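Local coordinates for hypothetical protein (Staphylococcus aureus subsp. aureus, PDB 1QYI) that is of unknown function but carries a haloacid dehalogenase (HAD)-like domain, so it is probably a hydrolase, perhaps a phosphatase, at residues K2-D7 against F232-A237; F6-V11 against T238-T243. All coordinates share one frame; numbering follows the deposited sequence.

Interaction 1. Residues K2-D7 against F232-A237; sequences KKILFD and FELGIA
Strands 3-6 and 233-237 run parallel, their axes 28° apart, as neighbours in the central parallel sheet of the Rossmann-like HAD fold. Five backbone hydrogen bonds join them, from E233 N to K2 O at one end to A237 N to F6 O at the other. The shortest, F6 N to G235 O at 2.7 Å, is almost straight. I4, F6, L234 and I236 share one face of the sheet, where helix 217-229 packs on F6 and L234. I4 and L234 run alongside each other, with CG2 of I4 pressed close on CD2 of L234 (3.2 Å). The CD1 methyl of I236 reaches CB of F6 at 3.4 Å. F6 holds CG opposite its carbonyl carbon (chi1 -76°), which brings the ring edge to L234, CE2 of F6 lying 4.3 Å from CD2 of L234. On the other face G235 has no side chain, and L5 lays CD2 over G235 CA, 4.0 Å away. The K3 chain runs across E233, with K3 CG 3.3 Å from E233 CB, and makes a cation-pi contact with F262. Beside the N-terminal ends of both segments K2 turns NZ away to D316 O, while K2 CB rests 3.5 Å from F232 CE1.

Interaction 2. Residues F6-V11 against T238-T243; sequences FDVDGV and TGRPYT
The guanidinium of R240 has CG1 of V8 over one face and the carboxylate of D9 at its edge, the two charged planes being turned 63° from each other. R240 grips D9 side-on through NE and NH2. NH2 meets the syn lone pair of OD1 at 2.7 Å, with OD1 tilted 22° out of the guanidinium plane, and NE donates to OD2 at 3.1 Å. The bond from NE to OD2 is nearly straight, whereas both bonds to OD1 are bent, that from NE being weak. An extended chain from CG to NE carries the arginine head across to the aspartate, and NH1 bonds to the carbonyl oxygen of E244, so a second partner helps fix the head's rotation. Next to the salt bridge V8 packs on T238, V8 CG2 to T238 CB 3.4 Å. T238 keeps OG1 trans to its own N (chi1 -180°), from where it accepts a bond from R240 N at 3.1 Å, closing an ST turn. D7 lies near D323, D327 and K284, the last a long, weak ion pair. The DVDGV sequence following strand 3-6 fits HAD motif I, DxDx(T/V), and T238 fits the motif II threonine after the next strand, consistent with the hydrolase active site of this fold.

Interactions 1 and 2 follow one another along the same two chain paths, with centres 12 Å apart and F6 and D7 common to both. Interaction 1 joins two neighbouring strands within the sheet; interaction 2 joins the loops that leave their C-terminal ends, one leading to helix 16-31 and the other into helix 242-252. The two contacts touch where I236 CG2 packs on V8 CG2, 3.7 Å away. More than 220 residues, over half of them helix, lie between the paired segments, so the sheet and its end loops bring together parts far apart in sequence. This places the probable catalytic motifs side by side, as in other HAD proteins.

Interaction 1. Residues K2-D7 against F232-A237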
ATOM      1  N   LYS A   2      25.395  -9.304 -16.571  1.00 51.94           N
ATOM      2  CA  LYS A   2      24.154 -10.023 -16.281  1.00 46.68           C
ATOM      3  C   LYS A   2      23.506  -9.429 -15.049  1.00 43.63           C
ATOM      4  O   LYS A   2      24.131  -9.331 -13.992  1.00 43.15           O
ATOM      5  CB  LYS A   2      24.410 -11.513 -16.043  1.00 45.83           C
ATOM      6  CG  LYS A   2      24.695 -12.314 -17.294  1.00 45.71           C
ATOM      7  CD  LYS A   2      24.717 -13.801 -16.982  1.00 46.73           C
ATOM      8  CE  LYS A   2      25.212 -14.622 -18.163  1.00 47.36           C
ATOM      9  NZ  LYS A   2      24.341 -14.497 -19.357  1.00 47.90           N
ATOM     10  N   LYS A   3      22.249  -9.032 -15.189  1.00 39.71           N
ATOM     11  CA  LYS A   3      21.526  -8.429 -14.086  1.00 36.86           C
ATOM     12  C   LYS A   3      20.221  -9.144 -13.766  1.00 35.03           C
ATOM     13  O   LYS A   3      19.614  -9.792 -14.617  1.00 33.90           O
ATOM     14  CB  LYS A   3      21.250  -6.954 -14.389  1.00 37.50           C
ATOM     15  CG  LYS A   3      22.279  -5.997 -13.797  1.00 38.99           C
ATOM     16  CD  LYS A   3      21.959  -4.544 -14.127  1.00 40.56           C
ATOM     17  CE  LYS A   3      22.652  -3.582 -13.170  1.00 39.51           C
ATOM     18  NZ  LYS A   3      22.089  -3.686 -11.791  1.00 42.92           N
ATOM     19  N   ILE A   4      19.801  -9.033 -12.514  1.00 33.62           N
ATOM     20  CA  ILE A   4      18.565  -9.647 -12.073  1.00 31.64           C
ATOM     21  C   ILE A   4      17.803  -8.600 -11.276  1.00 29.22           C
ATOM     22  O   ILE A   4      18.215  -8.221 -10.191  1.00 29.05           O
ATOM     23  CB  ILE A   4      18.837 -10.896 -11.224  1.00 31.38           C
ATOM     24  CG1 ILE A   4      17.535 -11.352 -10.564  1.00 33.06           C
ATOM     25  CG2 ILE A   4      19.907 -10.587 -10.217  1.00 32.23           C
ATOM     26  CD1 ILE A   4      17.619 -12.751  -9.985  1.00 36.59           C
ATOM     27  N   LEU A   5      16.693  -8.139 -11.841  1.00 26.59           N
ATOM     28  CA  LEU A   5      15.890  -7.121 -11.207  1.00 24.62           C
ATOM     29  C   LEU A   5      14.766  -7.723 -10.376  1.00 25.09           C
ATOM     30  O   LEU A   5      13.957  -8.520 -10.873  1.00 22.60           O
ATOM     31  CB  LEU A   5      15.330  -6.172 -12.263  1.00 22.69           C
ATOM     32  CG  LEU A   5      16.323  -5.746 -13.348  1.00 20.66           C
ATOM     33  CD1 LEU A   5      15.636  -4.798 -14.306  1.00 19.69           C
ATOM     34  CD2 LEU A   5      17.553  -5.090 -12.727  1.00 18.79           C
ATOM     35  N   PHE A   6      14.726  -7.314  -9.105  1.00 25.00           N
ATOM     36  CA  PHE A   6      13.745  -7.781  -8.125  1.00 22.58           C
ATOM     37  C   PHE A   6      12.633  -6.787  -7.828  1.00 23.18           C
ATOM     38  O   PHE A   6      12.807  -5.570  -7.924  1.00 21.91           O
ATOM     39  CB  PHE A   6      14.449  -8.088  -6.803  1.00 23.99           C
ATOM     40  CG  PHE A   6      15.221  -9.378  -6.802  1.00 26.65           C
ATOM     41  CD1 PHE A   6      14.557 -10.594  -6.620  1.00 25.82           C
ATOM     42  CD2 PHE A   6      16.609  -9.379  -6.958  1.00 25.61           C
ATOM     43  CE1 PHE A   6      15.258 -11.788  -6.588  1.00 26.87           C
ATOM     44  CE2 PHE A   6      17.323 -10.565  -6.929  1.00 28.08           C
ATOM     45  CZ  PHE A   6      16.644 -11.781  -6.742  1.00 30.21           C
ATOM     46  N   ASP A   7      11.479  -7.326  -7.459  1.00 23.83           N
ATOM     47  CA  ASP A   7      10.336  -6.511  -7.061  1.00 22.65           C
ATOM     48  C   ASP A   7      10.300  -6.716  -5.551  1.00 21.36           C
ATOM     49  O   ASP A   7      10.843  -7.704  -5.062  1.00 20.97           O
ATOM     50  CB  ASP A   7       9.051  -7.019  -7.709  1.00 24.13           C
ATOM     51  CG  ASP A   7       7.829  -6.235  -7.272  1.00 26.02           C
ATOM     52  OD1 ASP A   7       7.956  -5.031  -6.968  1.00 27.01           O
ATOM     53  OD2 ASP A   7       6.728  -6.820  -7.240  1.00 28.50           O
ATOM     54  N   PHE A 232      26.436 -12.014 -10.779  1.00 32.73           N
ATOM     55  CA  PHE A 232      25.182 -11.300 -11.000  1.00 33.11           C
ATOM     56  C   PHE A 232      25.099  -9.946 -10.325  1.00 32.22           C
ATOM     57  O   PHE A 232      25.515  -9.784  -9.181  1.00 32.88           O
ATOM     58  CB  PHE A 232      23.987 -12.151 -10.555  1.00 32.97           C
ATOM     59  CG  PHE A 232      23.488 -13.082 -11.614  1.00 32.65           C
ATOM     60  CD1 PHE A 232      22.966 -12.577 -12.802  1.00 30.93           C
ATOM     61  CD2 PHE A 232      23.572 -14.463 -11.442  1.00 32.34           C
ATOM     62  CE1 PHE A 232      22.536 -13.431 -13.807  1.00 30.35           C
ATOM     63  CE2 PHE A 232      23.145 -15.328 -12.445  1.00 31.81           C
ATOM     64  CZ  PHE A 232      22.626 -14.811 -13.630  1.00 30.75           C
ATOM     65  N   GLU A 233      24.568  -8.977 -11.057  1.00 32.66           N
ATOM     66  CA  GLU A 233      24.383  -7.630 -10.537  1.00 33.77           C
ATOM     67  C   GLU A 233      22.910  -7.560 -10.123  1.00 31.62           C
ATOM     68  O   GLU A 233      22.026  -7.914 -10.905  1.00 31.03           O
ATOM     69  CB  GLU A 233      24.674  -6.599 -11.629  1.00 37.86           C
ATOM     70  CG  GLU A 233      25.275  -5.297 -11.118  1.00 44.96           C
ATOM     71  CD  GLU A 233      26.684  -5.489 -10.579  1.00 48.71           C
ATOM     72  OE1 GLU A 233      27.568  -5.914 -11.366  1.00 49.13           O
ATOM     73  OE2 GLU A 233      26.907  -5.211  -9.374  1.00 49.67           O
ATOM     74  N   LEU A 234      22.641  -7.111  -8.901  1.00 27.96           N
ATOM     75  CA  LEU A 234      21.265  -7.034  -8.413  1.00 25.89           C
ATOM     76  C   LEU A 234      20.602  -5.660  -8.594  1.00 24.93           C
ATOM     77  O   LEU A 234      21.278  -4.635  -8.643  1.00 24.33           O
ATOM     78  CB  LEU A 234      21.225  -7.444  -6.938  1.00 25.31           C
ATOM     79  CG  LEU A 234      21.953  -8.747  -6.580  1.00 24.16           C
ATOM     80  CD1 LEU A 234      21.663  -9.110  -5.133  1.00 21.98           C
ATOM     81  CD2 LEU A 234      21.500  -9.869  -7.499  1.00 24.04           C
ATOM     82  N   GLY A 235      19.274  -5.662  -8.704  1.00 23.16           N
ATOM     83  CA  GLY A 235      18.527  -4.426  -8.879  1.00 22.43           C
ATOM     84  C   GLY A 235      17.117  -4.474  -8.301  1.00 23.13           C
ATOM     85  O   GLY A 235      16.548  -5.558  -8.147  1.00 23.49           O
ATOM     86  N   ILE A 236      16.552  -3.309  -7.974  1.00 21.96           N
ATOM     87  CA  ILE A 236      15.196  -3.226  -7.411  1.00 21.57           C
ATOM     88  C   ILE A 236      14.256  -2.225  -8.109  1.00 18.99           C
ATOM     89  O   ILE A 236      14.619  -1.069  -8.317  1.00 16.83           O
ATOM     90  CB  ILE A 236      15.221  -2.834  -5.898  1.00 23.27           C
ATOM     91  CG1 ILE A 236      15.886  -3.933  -5.076  1.00 25.16           C
ATOM     92  CG2 ILE A 236      13.797  -2.676  -5.369  1.00 22.14           C
ATOM     93  CD1 ILE A 236      15.123  -5.236  -5.091  1.00 25.75           C
ATOM     94  N   ALA A 237      13.055  -2.689  -8.454  1.00 19.28           N
ATOM     95  CA  ALA A 237      12.006  -1.864  -9.066  1.00 19.92           C
ATOM     96  C   ALA A 237      10.709  -2.162  -8.304  1.00 20.27           C
ATOM     97  O   ALA A 237      10.169  -3.267  -8.401  1.00 23.32           O
ATOM     98  CB  ALA A 237      11.830  -2.206 -10.555  1.00 17.86           C
TER

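Interaction 2. Residues F6-V11 against T238-T243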
ATOM      1  N   PHE A   6      14.726  -7.314  -9.105  1.00 25.00           N
ATOM      2  CA  PHE A   6      13.745  -7.781  -8.125  1.00 22.58           C
ATOM      3  C   PHE A   6      12.633  -6.787  -7.828  1.00 23.18           C
ATOM      4  O   PHE A   6      12.807  -5.570  -7.924  1.00 21.91           O
ATOM      5  CB  PHE A   6      14.449  -8.088  -6.803  1.00 23.99           C
ATOM      6  CG  PHE A   6      15.221  -9.378  -6.802  1.00 26.65           C
ATOM      7  CD1 PHE A   6      14.557 -10.594  -6.620  1.00 25.82           C
ATOM      8  CD2 PHE A   6      16.609  -9.379  -6.958  1.00 25.61           C
ATOM      9  CE1 PHE A   6      15.258 -11.788  -6.588  1.00 26.87           C
ATOM     10  CE2 PHE A   6      17.323 -10.565  -6.929  1.00 28.08           C
ATOM     11  CZ  PHE A   6      16.644 -11.781  -6.742  1.00 30.21           C
ATOM     12  N   ASP A   7      11.479  -7.326  -7.459  1.00 23.83           N
ATOM     13  CA  ASP A   7      10.336  -6.511  -7.061  1.00 22.65           C
ATOM     14  C   ASP A   7      10.300  -6.716  -5.551  1.00 21.36           C
ATOM     15  O   ASP A   7      10.843  -7.704  -5.062  1.00 20.97           O
ATOM     16  CB  ASP A   7       9.051  -7.019  -7.709  1.00 24.13           C
ATOM     17  CG  ASP A   7       7.829  -6.235  -7.272  1.00 26.02           C
ATOM     18  OD1 ASP A   7       7.956  -5.031  -6.968  1.00 27.01           O
ATOM     19  OD2 ASP A   7       6.728  -6.820  -7.240  1.00 28.50           O
ATOM     20  N   VAL A   8       9.684  -5.801  -4.811  1.00 20.37           N
ATOM     21  CA  VAL A   8       9.662  -5.933  -3.362  1.00 19.74           C
ATOM     22  C   VAL A   8       8.436  -6.657  -2.822  1.00 20.15           C
ATOM     23  O   VAL A   8       8.559  -7.766  -2.299  1.00 19.18           O
ATOM     24  CB  VAL A   8       9.801  -4.565  -2.684  1.00 19.81           C
ATOM     25  CG1 VAL A   8       9.980  -4.754  -1.195  1.00 14.55           C
ATOM     26  CG2 VAL A   8      11.006  -3.819  -3.265  1.00 16.73           C
ATOM     27  N   ASP A   9       7.258  -6.054  -2.941  1.00 20.21           N
ATOM     28  CA  ASP A   9       6.077  -6.728  -2.442  1.00 21.69           C
ATOM     29  C   ASP A   9       5.774  -7.916  -3.322  1.00 21.31           C
ATOM     30  O   ASP A   9       5.879  -7.837  -4.549  1.00 21.49           O
ATOM     31  CB  ASP A   9       4.856  -5.801  -2.390  1.00 23.19           C
ATOM     32  CG  ASP A   9       4.978  -4.727  -1.317  1.00 25.85           C
ATOM     33  OD1 ASP A   9       5.598  -4.990  -0.259  1.00 24.54           O
ATOM     34  OD2 ASP A   9       4.436  -3.620  -1.531  1.00 28.39           O
ATOM     35  N   GLY A  10       5.403  -9.018  -2.671  1.00 19.51           N
ATOM     36  CA  GLY A  10       5.085 -10.246  -3.369  1.00 18.76           C
ATOM     37  C   GLY A  10       6.321 -11.093  -3.595  1.00 19.54           C
ATOM     38  O   GLY A  10       6.218 -12.199  -4.122  1.00 17.83           O
ATOM     39  N   VAL A  11       7.483 -10.576  -3.188  1.00 19.55           N
ATOM     40  CA  VAL A  11       8.759 -11.273  -3.361  1.00 19.40           C
ATOM     41  C   VAL A  11       9.532 -11.412  -2.051  1.00 21.33           C
ATOM     42  O   VAL A  11       9.795 -12.518  -1.577  1.00 20.13           O
ATOM     43  CB  VAL A  11       9.680 -10.523  -4.359  1.00 17.30           C
ATOM     44  CG1 VAL A  11      11.041 -11.196  -4.414  1.00 16.96           C
ATOM     45  CG2 VAL A  11       9.049 -10.486  -5.735  1.00 15.83           C
ATOM     46  N   THR A 238      10.212  -1.194  -7.536  1.00 21.30           N
ATOM     47  CA  THR A 238       8.978  -1.398  -6.771  1.00 21.58           C
ATOM     48  C   THR A 238       8.007  -0.225  -6.892  1.00 21.06           C
ATOM     49  O   THR A 238       8.370   0.851  -7.368  1.00 20.98           O
ATOM     50  CB  THR A 238       9.272  -1.610  -5.265  1.00 20.95           C
ATOM     51  OG1 THR A 238       8.040  -1.809  -4.562  1.00 22.16           O
ATOM     52  CG2 THR A 238       9.994  -0.403  -4.684  1.00 20.99           C
ATOM     53  N   GLY A 239       6.770  -0.453  -6.455  1.00 19.63           N
ATOM     54  CA  GLY A 239       5.753   0.584  -6.488  1.00 19.47           C
ATOM     55  C   GLY A 239       5.777   1.377  -5.194  1.00 20.22           C
ATOM     56  O   GLY A 239       5.068   2.370  -5.042  1.00 20.19           O
ATOM     57  N   ARG A 240       6.595   0.918  -4.251  1.00 19.06           N
ATOM     58  CA  ARG A 240       6.750   1.572  -2.960  1.00 17.96           C
ATOM     59  C   ARG A 240       7.600   2.835  -3.092  1.00 17.91           C
ATOM     60  O   ARG A 240       8.509   2.893  -3.926  1.00 18.20           O
ATOM     61  CB  ARG A 240       7.461   0.639  -1.975  1.00 17.98           C
ATOM     62  CG  ARG A 240       6.726  -0.637  -1.616  1.00 15.83           C
ATOM     63  CD  ARG A 240       7.504  -1.384  -0.546  1.00 14.88           C
ATOM     64  NE  ARG A 240       6.698  -2.393   0.129  1.00 11.17           N
ATOM     65  CZ  ARG A 240       6.740  -2.624   1.436  1.00  9.97           C
ATOM     66  NH1 ARG A 240       7.551  -1.921   2.223  1.00  5.36           N
ATOM     67  NH2 ARG A 240       5.965  -3.563   1.956  1.00  8.34           N
ATOM     68  N   PRO A 241       7.304   3.871  -2.293  1.00 16.30           N
ATOM     69  CA  PRO A 241       8.128   5.079  -2.398  1.00 15.74           C
ATOM     70  C   PRO A 241       9.517   4.806  -1.799  1.00 15.88           C
ATOM     71  O   PRO A 241       9.771   3.730  -1.233  1.00 15.85           O
ATOM     72  CB  PRO A 241       7.328   6.124  -1.612  1.00 15.50           C
ATOM     73  CG  PRO A 241       6.553   5.299  -0.619  1.00 17.41           C
ATOM     74  CD  PRO A 241       6.103   4.127  -1.477  1.00 17.90           C
ATOM     75  N   TYR A 242      10.404   5.787  -1.912  1.00 14.51           N
ATOM     76  CA  TYR A 242      11.774   5.661  -1.419  1.00 14.08           C
ATOM     77  C   TYR A 242      11.954   5.117  -0.016  1.00 15.39           C
ATOM     78  O   TYR A 242      12.652   4.132   0.187  1.00 16.52           O
ATOM     79  CB  TYR A 242      12.497   7.005  -1.487  1.00 13.03           C
ATOM     80  CG  TYR A 242      13.918   6.923  -0.976  1.00 15.75           C
ATOM     81  CD1 TYR A 242      14.886   6.181  -1.673  1.00 18.44           C
ATOM     82  CD2 TYR A 242      14.302   7.577   0.194  1.00 13.27           C
ATOM     83  CE1 TYR A 242      16.201   6.099  -1.220  1.00 17.58           C
ATOM     84  CE2 TYR A 242      15.613   7.503   0.660  1.00 16.66           C
ATOM     85  CZ  TYR A 242      16.560   6.764  -0.054  1.00 20.06           C
ATOM     86  OH  TYR A 242      17.863   6.706   0.394  1.00 22.92           O
ATOM     87  N   THR A 243      11.345   5.781   0.957  1.00 17.21           N
ATOM     88  CA  THR A 243      11.490   5.378   2.340  1.00 20.84           C
ATOM     89  C   THR A 243      10.913   4.001   2.656  1.00 21.63           C
ATOM     90  O   THR A 243      11.513   3.226   3.404  1.00 21.52           O
ATOM     91  CB  THR A 243      10.826   6.392   3.262  1.00 22.69           C
ATOM     92  OG1 THR A 243       9.397   6.268   3.149  1.00 27.67           O
ATOM     93  CG2 THR A 243      11.243   7.804   2.858  1.00 21.05           C
TER